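Local coordinates for protein histidinol-phosphatase (Listeria monocytogenes serotype 4b str. H7858, PDB 6NLR) that probably hydrolyses histidinol phosphate to histidinol and phosphate in histidine biosynthesis, using a trinuclear metal centre, at residues Glu34-Glu46 against Val58-Tyr71. Sequence-based numbering, arbitrary orientation.
With MN (manganese (II) ion), chain D.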
ATOM      1  N   GLU A  34     -12.486 -12.350   7.383  1.00 28.93           N
ATOM      2  CA  GLU A  34     -11.093 -12.031   7.776  1.00 27.96           C
ATOM      3  C   GLU A  34     -10.757 -10.613   7.326  1.00 26.83           C
ATOM      4  O   GLU A  34     -11.136 -10.229   6.206  1.00 26.77           O
ATOM      5  CB  GLU A  34     -10.156 -13.063   7.182  1.00 28.92           C
ATOM      6  CG  GLU A  34      -8.787 -13.029   7.784  1.00 33.00           C
ATOM      7  CD  GLU A  34      -7.922 -14.217   7.400  1.00 35.13           C
ATOM      8  OE1 GLU A  34      -8.399 -15.039   6.639  1.00 33.06           O
ATOM      9  OE2 GLU A  34      -6.772 -14.288   7.857  1.00 41.78           O
ATOM     10  N   TYR A  35     -10.096  -9.850   8.190  1.00 26.44           N
ATOM     11  CA  TYR A  35     -10.004  -8.378   8.077  1.00 25.88           C
ATOM     12  C   TYR A  35      -8.707  -7.917   8.739  1.00 26.71           C
ATOM     13  O   TYR A  35      -8.537  -8.184   9.943  1.00 29.25           O
ATOM     14  CB  TYR A  35     -11.273  -7.798   8.695  1.00 25.43           C
ATOM     15  CG  TYR A  35     -11.460  -6.310   8.579  1.00 25.61           C
ATOM     16  CD1 TYR A  35     -10.834  -5.454   9.471  1.00 25.76           C
ATOM     17  CD2 TYR A  35     -12.314  -5.759   7.642  1.00 26.93           C
ATOM     18  CE1 TYR A  35     -11.043  -4.091   9.434  1.00 26.59           C
ATOM     19  CE2 TYR A  35     -12.514  -4.392   7.574  1.00 28.45           C
ATOM     20  CZ  TYR A  35     -11.888  -3.554   8.481  1.00 27.10           C
ATOM     21  OH  TYR A  35     -12.096  -2.205   8.468  1.00 27.14           O
ATOM     22  N   SER A  36      -7.834  -7.250   7.983  1.00 23.82           N
ATOM     23  CA  SER A  36      -6.543  -6.723   8.478  1.00 24.09           C
ATOM     24  C   SER A  36      -6.615  -5.198   8.605  1.00 24.70           C
ATOM     25  O   SER A  36      -6.932  -4.490   7.627  1.00 22.31           O
ATOM     26  CB  SER A  36      -5.383  -7.176   7.616  1.00 25.53           C
ATOM     27  OG  SER A  36      -5.162  -8.571   7.760  1.00 25.97           O
ATOM     28  N   ILE A  37      -6.324  -4.727   9.811  1.00 23.31           N
ATOM     29  CA  ILE A  37      -6.084  -3.308  10.126  1.00 25.19           C
ATOM     30  C   ILE A  37      -4.585  -3.090   9.982  1.00 26.66           C
ATOM     31  O   ILE A  37      -3.826  -3.607  10.834  1.00 25.74           O
ATOM     32  CB  ILE A  37      -6.585  -2.970  11.529  1.00 26.24           C
ATOM     33  CG1 ILE A  37      -8.071  -3.305  11.680  1.00 27.91           C
ATOM     34  CG2 ILE A  37      -6.284  -1.510  11.834  1.00 27.82           C
ATOM     35  CD1 ILE A  37      -8.525  -3.364  13.112  1.00 31.08           C
ATOM     36  N   VAL A  38      -4.191  -2.377   8.930  1.00 22.75           N
ATOM     37  CA  VAL A  38      -2.772  -2.126   8.617  1.00 25.22           C
ATOM     38  C   VAL A  38      -2.596  -0.616   8.461  1.00 24.05           C
ATOM     39  O   VAL A  38      -2.443  -0.106   7.329  1.00 24.20           O
ATOM     40  CB  VAL A  38      -2.306  -2.967   7.409  1.00 25.26           C
ATOM     41  CG1 VAL A  38      -2.112  -4.417   7.831  1.00 26.11           C
ATOM     42  CG2 VAL A  38      -3.270  -2.892   6.237  1.00 26.29           C
ATOM     43  N   GLU A  39      -2.634   0.076   9.587  1.00 24.18           N
ATOM     44  CA  GLU A  39      -2.541   1.547   9.616  1.00 23.49           C
ATOM     45  C   GLU A  39      -1.135   1.968   9.168  1.00 25.66           C
ATOM     46  O   GLU A  39      -0.158   1.200   9.384  1.00 21.57           O
ATOM     47  CB  GLU A  39      -2.882   2.065  11.007  1.00 25.65           C
ATOM     48  CG  GLU A  39      -3.109   3.550  11.008  1.00 27.30           C
ATOM     49  CD  GLU A  39      -4.085   3.983   9.918  1.00 24.89           C
ATOM     50  OE1 GLU A  39      -5.292   3.910  10.163  1.00 25.32           O
ATOM     51  OE2 GLU A  39      -3.603   4.363   8.830  1.00 25.98           O
ATOM     52  N   HIS A  40      -1.015   3.154   8.572  1.00 22.82           N
ATOM     53  CA  HIS A  40       0.305   3.718   8.196  1.00 25.68           C
ATOM     54  C   HIS A  40       1.235   3.794   9.405  1.00 26.95           C
ATOM     55  O   HIS A  40       0.851   4.421  10.418  1.00 26.78           O
ATOM     56  CB  HIS A  40       0.132   5.104   7.608  1.00 28.88           C
ATOM     57  CG  HIS A  40      -0.653   5.070   6.357  1.00 27.61           C
ATOM     58  ND1 HIS A  40      -0.113   4.590   5.186  1.00 32.07           N
ATOM     59  CD2 HIS A  40      -1.916   5.459   6.095  1.00 28.92           C
ATOM     60  CE1 HIS A  40      -1.019   4.691   4.227  1.00 28.30           C
ATOM     61  NE2 HIS A  40      -2.132   5.217   4.766  1.00 29.91           N
ATOM     62  N   ALA A  41       2.419   3.189   9.309  1.00 27.74           N
ATOM     63  CA  ALA A  41       3.457   3.283  10.363  1.00 26.39           C
ATOM     64  C   ALA A  41       3.970   4.716  10.403  1.00 25.64           C
ATOM     65  O   ALA A  41       4.095   5.332   9.352  1.00 27.73           O
ATOM     66  CB  ALA A  41       4.589   2.326  10.100  1.00 26.96           C
ATOM     67  N   PRO A  42       4.296   5.269  11.587  1.00 24.96           N
ATOM     68  CA  PRO A  42       4.955   6.572  11.681  1.00 27.27           C
ATOM     69  C   PRO A  42       6.212   6.700  10.798  1.00 28.32           C
ATOM     70  O   PRO A  42       6.980   5.746  10.717  1.00 26.26           O
ATOM     71  CB  PRO A  42       5.349   6.661  13.165  1.00 28.63           C
ATOM     72  CG  PRO A  42       4.319   5.802  13.874  1.00 29.10           C
ATOM     73  CD  PRO A  42       4.044   4.663  12.902  1.00 26.95           C
ATOM     74  N   LEU A  43       6.391   7.851  10.138  1.00 26.84           N
ATOM     75  CA  LEU A  43       7.588   8.094   9.277  1.00 29.54           C
ATOM     76  C   LEU A  43       8.799   8.398  10.151  1.00 31.54           C
ATOM     77  O   LEU A  43       8.615   8.893  11.245  1.00 34.57           O
ATOM     78  CB  LEU A  43       7.340   9.251   8.320  1.00 30.80           C
ATOM     79  CG  LEU A  43       6.175   9.069   7.354  1.00 29.65           C
ATOM     80  CD1 LEU A  43       6.026  10.311   6.492  1.00 32.43           C
ATOM     81  CD2 LEU A  43       6.392   7.851   6.488  1.00 31.98           C
ATOM     82  N   SER A  44       9.999   8.067   9.681  1.00 31.64           N
ATOM     83  CA  SER A  44      11.284   8.529  10.260  1.00 31.64           C
ATOM     84  C   SER A  44      11.259  10.065  10.337  1.00 33.47           C
ATOM     85  O   SER A  44      10.943  10.698   9.305  1.00 30.32           O
ATOM     86  CB  SER A  44      12.451   8.026   9.441  1.00 31.16           C
ATOM     87  OG  SER A  44      13.518   8.956   9.477  1.00 33.70           O
ATOM     88  N   SER A  45      11.582  10.647  11.498  1.00 32.94           N
ATOM     89  CA  SER A  45      11.737  12.114  11.653  1.00 35.54           C
ATOM     90  C   SER A  45      12.900  12.610  10.776  1.00 36.09           C
ATOM     91  O   SER A  45      12.795  13.746  10.277  1.00 34.13           O
ATOM     92  CB  SER A  45      11.900  12.515  13.103  1.00 39.60           C
ATOM     93  OG  SER A  45      13.037  11.879  13.666  1.00 46.18           O
ATOM     94  N   GLU A  46      13.956  11.810  10.581  1.00 35.79           N
ATOM     95  CA  GLU A  46      15.089  12.146   9.675  1.00 37.28           C
ATOM     96  C   GLU A  46      14.577  12.223   8.231  1.00 31.85           C
ATOM     97  O   GLU A  46      14.950  13.146   7.514  1.00 32.09           O
ATOM     98  CB  GLU A  46      16.225  11.119   9.736  1.00 39.95           C
ATOM     99  CG  GLU A  46      17.066  11.207  10.985  1.00 47.28           C
ATOM    100  CD  GLU A  46      17.697  12.577  11.173  1.00 52.18           C
ATOM    101  OE1 GLU A  46      18.523  13.004  10.305  1.00 58.29           O
ATOM    102  OE2 GLU A  46      17.328  13.232  12.155  1.00 49.10           O
ATOM    103  N   VAL A  58       3.288  14.827   3.728  1.00 27.44           N
ATOM    104  CA  VAL A  58       4.215  14.305   4.766  1.00 26.59           C
ATOM    105  C   VAL A  58       3.547  14.439   6.133  1.00 29.26           C
ATOM    106  O   VAL A  58       3.553  13.446   6.863  1.00 28.88           O
ATOM    107  CB  VAL A  58       5.555  15.061   4.714  1.00 27.20           C
ATOM    108  CG1 VAL A  58       6.506  14.567   5.793  1.00 26.50           C
ATOM    109  CG2 VAL A  58       6.180  14.961   3.327  1.00 30.05           C
ATOM    110  N   THR A  59       2.987  15.613   6.473  1.00 29.03           N
ATOM    111  CA  THR A  59       2.408  15.864   7.827  1.00 30.92           C
ATOM    112  C   THR A  59       1.208  14.945   8.059  1.00 30.82           C
ATOM    113  O   THR A  59       0.941  14.574   9.187  1.00 32.38           O
ATOM    114  CB  THR A  59       1.964  17.317   8.032  1.00 32.70           C
ATOM    115  OG1 THR A  59       1.034  17.593   6.992  1.00 34.20           O
ATOM    116  CG2 THR A  59       3.099  18.315   7.991  1.00 34.49           C
ATOM    117  N   THR A  60       0.524  14.573   6.989  1.00 32.86           N
ATOM    118  CA  THR A  60      -0.784  13.871   6.985  1.00 32.35           C
ATOM    119  C   THR A  60      -0.559  12.375   6.711  1.00 31.61           C
ATOM    120  O   THR A  60      -1.533  11.616   6.808  1.00 29.25           O
ATOM    121  CB  THR A  60      -1.612  14.674   5.972  1.00 33.15           C
ATOM    122  OG1 THR A  60      -2.577  15.438   6.691  1.00 39.98           O
ATOM    123  CG2 THR A  60      -2.164  13.869   4.840  1.00 33.52           C
ATOM    124  N   ALA A  61       0.677  11.962   6.389  1.00 30.33           N
ATOM    125  CA  ALA A  61       0.988  10.593   5.917  1.00 31.36           C
ATOM    126  C   ALA A  61       0.618   9.561   6.988  1.00 29.48           C
ATOM    127  O   ALA A  61       0.100   8.496   6.631  1.00 31.21           O
ATOM    128  CB  ALA A  61       2.445  10.479   5.536  1.00 30.31           C
ATOM    129  N   SER A  62       0.929   9.814   8.255  1.00 31.92           N
ATOM    130  CA  SER A  62       0.797   8.745   9.272  1.00 34.88           C
ATOM    131  C   SER A  62       0.716   9.334  10.662  1.00 33.93           C
ATOM    132  O   SER A  62       1.034  10.494  10.859  1.00 32.34           O
ATOM    133  CB  SER A  62       1.941   7.778   9.142  1.00 38.88           C
ATOM    134  OG  SER A  62       3.138   8.419   9.503  1.00 43.00           O
HETATM  135  N   MSE A  63       0.292   8.498  11.610  1.00 35.48           N
HETATM  136  CA  MSE A  63       0.242   8.878  13.010  1.00 37.72           C
HETATM  137  C   MSE A  63       1.661   9.105  13.547  1.00 36.66           C
HETATM  138  O   MSE A  63       2.650   8.738  12.904  1.00 34.81           O
HETATM  139  CB  MSE A  63      -0.473   7.771  13.794  1.00 39.58           C
HETATM  140  CG  MSE A  63       0.359   6.516  13.974  1.00 41.03           C
HETATM  141 SE   MSE A  63      -0.665   5.037  14.774  1.00 45.57          SE
HETATM  142  CE  MSE A  63      -0.797   3.704  13.378  1.00 37.65           C
ATOM    143  N   ALA A  64       1.736   9.703  14.744  1.00 37.47           N
ATOM    144  CA  ALA A  64       2.986   9.899  15.460  1.00 41.65           C
ATOM    145  C   ALA A  64       3.335   8.643  16.257  1.00 37.51           C
ATOM    146  O   ALA A  64       2.460   7.857  16.594  1.00 34.48           O
ATOM    147  CB  ALA A  64       2.863  11.094  16.383  1.00 45.40           C
HETATM  148  N   MSE A  65       4.619   8.505  16.586  1.00 36.18           N
HETATM  149  CA  MSE A  65       5.108   7.430  17.438  1.00 38.48           C
HETATM  150  C   MSE A  65       4.303   7.372  18.738  1.00 35.88           C
HETATM  151  O   MSE A  65       3.943   6.298  19.194  1.00 34.83           O
HETATM  152  CB  MSE A  65       6.604   7.625  17.720  1.00 41.22           C
HETATM  153  CG  MSE A  65       7.501   7.331  16.525  1.00 46.86           C
HETATM  154 SE   MSE A  65       7.601   5.404  16.033  1.00 49.60          SE
HETATM  155  CE  MSE A  65       8.320   4.667  17.711  1.00 63.25           C
ATOM    156  N   SER A  66       3.989   8.532  19.322  1.00 37.05           N
ATOM    157  CA  SER A  66       3.297   8.572  20.601  1.00 37.74           C
ATOM    158  C   SER A  66       1.864   8.023  20.487  1.00 37.18           C
ATOM    159  O   SER A  66       1.289   7.688  21.524  1.00 38.96           O
ATOM    160  CB  SER A  66       3.305   9.962  21.160  1.00 41.03           C
ATOM    161  OG  SER A  66       2.683  10.853  20.256  1.00 42.65           O
ATOM    162  N   ASP A  67       1.284   7.940  19.287  1.00 36.63           N
ATOM    163  CA  ASP A  67      -0.085   7.375  19.112  1.00 37.68           C
ATOM    164  C   ASP A  67      -0.069   5.843  19.163  1.00 34.86           C
ATOM    165  O   ASP A  67      -1.154   5.268  19.325  1.00 34.83           O
ATOM    166  CB  ASP A  67      -0.717   7.808  17.785  1.00 40.14           C
ATOM    167  CG  ASP A  67      -1.008   9.297  17.714  1.00 43.38           C
ATOM    168  OD1 ASP A  67      -1.554   9.823  18.689  1.00 45.16           O
ATOM    169  OD2 ASP A  67      -0.667   9.919  16.674  1.00 52.99           O
ATOM    170  N   LEU A  68       1.088   5.196  18.976  1.00 32.05           N
ATOM    171  CA  LEU A  68       1.156   3.721  18.811  1.00 33.37           C
ATOM    172  C   LEU A  68       0.485   2.988  19.974  1.00 30.44           C
ATOM    173  O   LEU A  68      -0.299   2.089  19.721  1.00 30.00           O
ATOM    174  CB  LEU A  68       2.607   3.260  18.625  1.00 36.64           C
ATOM    175  CG  LEU A  68       3.210   3.561  17.260  1.00 36.79           C
ATOM    176  CD1 LEU A  68       4.693   3.210  17.224  1.00 40.60           C
ATOM    177  CD2 LEU A  68       2.451   2.833  16.164  1.00 36.92           C
ATOM    178  N   PRO A  69       0.772   3.279  21.260  1.00 32.66           N
ATOM    179  CA  PRO A  69       0.098   2.573  22.353  1.00 33.80           C
ATOM    180  C   PRO A  69      -1.443   2.645  22.264  1.00 34.94           C
ATOM    181  O   PRO A  69      -2.109   1.643  22.498  1.00 32.35           O
ATOM    182  CB  PRO A  69       0.589   3.291  23.623  1.00 36.59           C
ATOM    183  CG  PRO A  69       1.900   3.948  23.217  1.00 35.38           C
ATOM    184  CD  PRO A  69       1.746   4.273  21.744  1.00 34.06           C
ATOM    185  N   TYR A  70      -1.975   3.807  21.881  1.00 36.06           N
ATOM    186  CA  TYR A  70      -3.434   4.068  21.752  1.00 35.04           C
ATOM    187  C   TYR A  70      -3.974   3.276  20.554  1.00 34.38           C
ATOM    188  O   TYR A  70      -5.067   2.681  20.657  1.00 32.34           O
ATOM    189  CB  TYR A  70      -3.698   5.571  21.665  1.00 38.86           C
ATOM    190  CG  TYR A  70      -3.233   6.341  22.886  1.00 42.23           C
ATOM    191  CD1 TYR A  70      -3.948   6.309  24.077  1.00 45.33           C
ATOM    192  CD2 TYR A  70      -2.051   7.070  22.863  1.00 44.62           C
ATOM    193  CE1 TYR A  70      -3.508   6.976  25.207  1.00 50.43           C
ATOM    194  CE2 TYR A  70      -1.615   7.773  23.975  1.00 48.92           C
ATOM    195  CZ  TYR A  70      -2.343   7.723  25.153  1.00 53.79           C
ATOM    196  OH  TYR A  70      -1.928   8.419  26.259  1.00 62.55           O
ATOM    197  N   TYR A  71      -3.203   3.215  19.467  1.00 29.77           N
ATOM    198  CA  TYR A  71      -3.555   2.432  18.258  1.00 29.32           C
ATOM    199  C   TYR A  71      -3.703   0.953  18.620  1.00 29.37           C
ATOM    200  O   TYR A  71      -4.769   0.376  18.334  1.00 28.88           O
ATOM    201  CB  TYR A  71      -2.506   2.604  17.163  1.00 28.99           C
ATOM    202  CG  TYR A  71      -2.656   1.652  16.006  1.00 27.78           C
ATOM    203  CD1 TYR A  71      -3.716   1.773  15.128  1.00 27.78           C
ATOM    204  CD2 TYR A  71      -1.736   0.647  15.776  1.00 27.64           C
ATOM    205  CE1 TYR A  71      -3.858   0.917  14.053  1.00 27.19           C
ATOM    206  CE2 TYR A  71      -1.857  -0.215  14.703  1.00 27.78           C
ATOM    207  CZ  TYR A  71      -2.920  -0.075  13.829  1.00 27.54           C
ATOM    208  OH  TYR A  71      -3.049  -0.886  12.736  1.00 24.96           O
TER
HETATM  209 MN    MN D 301      -3.786   6.064   3.708  0.83 27.66          MN
HETATM  210  O   HOH W   1      -1.063   6.322  10.481  1.00 29.87           O
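Just beyond the C-terminal end of strand 34-40, one of the parallel strands of the barrel-like PHP fold, Pro42 lies against the loop from Ser62 into Met65, ahead of helix 68-81. Its ring meets backbone and side chains together: Pro42 CA makes a CH-O contact with Met63 O at 3.4 Å (123° at the hydrogen), the SE atom of selenomethionine Met65 packs 3.9 Å from Pro42 CB, and Leu68 CD2 reaches Pro42 CD.

Tyr71, on helix 68-81, points its ring at strand 34-40. With CG anti to the backbone N (chi1 169°), its CE1 comes to 3.4 Å from Glu39 CB, while its hydroxyl, hydrogen-bonded to Gly91 O on the next strand, sits beside Ile37 CG2. Selenomethionine Met63 bends at its last torsion (chi3 113°), which carries CE over the centre of the Tyr71 ring, 3.8 Å above the plane, and also against Glu39 CG.

Leu43 CD1 meets Ala61 CB at 3.7 Å. The Glu39 carboxylate is hydrogen-bonded to Thr9 through OE1 and to His8 through OE2, and OE2 also accepts the backbone N-H of His40. His40 binds manganese through NE2 at 2.1 Å, a site completed by His14 and His260, so this packing borders the metal centre. One water bridges the segments, donating to His40 O at 2.7 Å and accepting from Met63 N at 2.8 Å.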